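Side-chain contact in putative oxidoreductase YfjR (Streptomyces aurantiacus, PDB 4OQZ), which is an imine reductase of the HIBADH-related family with a Rossmann fold, probably using NADPH to reduce imines to amines: residues A209-G212 with Q213-F217. Residues are numbered along the deposited sequence; the frame is centred on the assembly and turned at random.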
# COMPACT_ATOMS: atom_id res chain seq x y z
N ALA A 209 -8.27 1.53 0.39
CA ALA A 209 -9.47 1.72 -0.44
C ALA A 209 -9.50 3.11 -1.12
O ALA A 209 -9.93 3.22 -2.28
CB ALA A 209 -10.71 1.51 0.41
N GLY A 210 -9.01 4.15 -0.44
CA GLY A 210 -8.99 5.50 -1.01
C GLY A 210 -7.73 5.82 -1.80
O GLY A 210 -7.58 6.95 -2.27
N MET A 211 -6.79 4.87 -1.93
CA MET A 211 -5.52 5.08 -2.66
C MET A 211 -5.70 5.30 -4.17
O MET A 211 -5.01 6.15 -4.74
CB MET A 211 -4.53 3.95 -2.36
CG MET A 211 -3.07 4.39 -2.43
SD MET A 211 -2.62 5.46 -1.04
CE MET A 211 -2.85 4.36 0.29
N GLY A 212 -6.62 4.56 -4.78
CA GLY A 212 -6.94 4.65 -6.21
C GLY A 212 -7.21 6.06 -6.74
O GLY A 212 -6.89 6.37 -7.89
N GLN A 213 -7.78 6.93 -5.89
CA GLN A 213 -8.07 8.33 -6.21
C GLN A 213 -6.73 9.04 -6.47
O GLN A 213 -6.59 9.76 -7.47
CB GLN A 213 -8.79 8.98 -5.02
CG GLN A 213 -10.01 9.82 -5.39
CD GLN A 213 -11.23 9.02 -5.77
OE1 GLN A 213 -11.75 8.22 -4.98
NE2 GLN A 213 -11.75 9.25 -6.97
N PHE A 214 -5.73 8.78 -5.60
CA PHE A 214 -4.37 9.33 -5.69
C PHE A 214 -3.63 8.76 -6.87
O PHE A 214 -3.00 9.54 -7.60
CB PHE A 214 -3.57 9.09 -4.40
CG PHE A 214 -4.04 9.88 -3.21
CD1 PHE A 214 -3.57 11.16 -2.96
CD2 PHE A 214 -4.92 9.31 -2.29
CE1 PHE A 214 -4.02 11.88 -1.85
CE2 PHE A 214 -5.35 10.03 -1.17
CZ PHE A 214 -4.90 11.31 -0.96
N ILE A 215 -3.67 7.43 -7.08
CA ILE A 215 -2.96 6.86 -8.23
C ILE A 215 -3.47 7.41 -9.60
O ILE A 215 -2.65 7.59 -10.49
CB ILE A 215 -2.58 5.34 -8.20
CG1 ILE A 215 -3.15 4.49 -9.34
CG2 ILE A 215 -2.53 4.64 -6.81
CD1 ILE A 215 -4.50 4.41 -9.44
N ASP A 216 -4.80 7.64 -9.75
CA ASP A 216 -5.41 8.17 -10.98
C ASP A 216 -4.99 9.60 -11.21
O ASP A 216 -4.65 9.95 -12.34
CB ASP A 216 -6.94 8.07 -10.96
CG ASP A 216 -7.48 6.67 -11.15
OD1 ASP A 216 -6.87 5.90 -11.92
OD2 ASP A 216 -8.55 6.38 -10.58
N PHE A 217 -4.98 10.42 -10.12
CA PHE A 217 -4.57 11.81 -10.11
C PHE A 217 -3.11 11.89 -10.51
O PHE A 217 -2.76 12.70 -11.37
CB PHE A 217 -4.78 12.46 -8.73
CG PHE A 217 -4.39 13.92 -8.68
CD1 PHE A 217 -3.21 14.32 -8.05
CD2 PHE A 217 -5.21 14.90 -9.23
CE1 PHE A 217 -2.86 15.67 -7.98
CE2 PHE A 217 -4.84 16.25 -9.18
CZ PHE A 217 -3.67 16.63 -8.57
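Met211 O accepts from two backbone N-H groups further along the turn, those of Phe214 and Ile215. Ile215 N approaches it at 3.0 Å with an N-H...O angle of 160° and lies in the carbonyl plane, the geometry of a regular i to i+4 bond; Phe214 N, although only 2.9 Å from Met211 O, meets it at 120° and adds no more than a weak bond. One residue on, Asp216 N donates to Gly212 O over 3.1 Å, here tilted from the carbonyl plane.

Successive i to i+4 bonds mark the first turn of helix 211-224, which follows helix 197-209 in the chain, within the helical C-terminal part that belongs to the reductive aminase-like family. The start of this helix borders the second subunit: Phe176 of that chain meets the Phe214 ring edge-to-face, and Met180 of the same chain packs on it.

Carbon atoms also lie close to the carbonyl oxygens: Phe214 carries its ring beside the backbone N (chi1 -69°), which turns an edge back toward the helix start, with Phe214 CD2 3.6 Å from Gly210 O and Met211 O near the ring plane. With an alanine here the ring edge is gone, which is likely to leave Phe176 of the second subunit without its aromatic mate and open a gap at the interface. Gln213 reaches Gly210 O from another side through its CB.

Ile215 splits its branches between two carbonyls: CG2 lies near Met211 O, whereas CD1 comes within 3.5 Å of Gly212 O. Apolar contact between side chains is slight, Met211 CG standing 4.4 Å from Ile215 CG2. At Asp216, the carboxylate oxygen OD2 sits 3.2 Å from Gly212 O, an approach of two acceptors that offers no hydrogen bond.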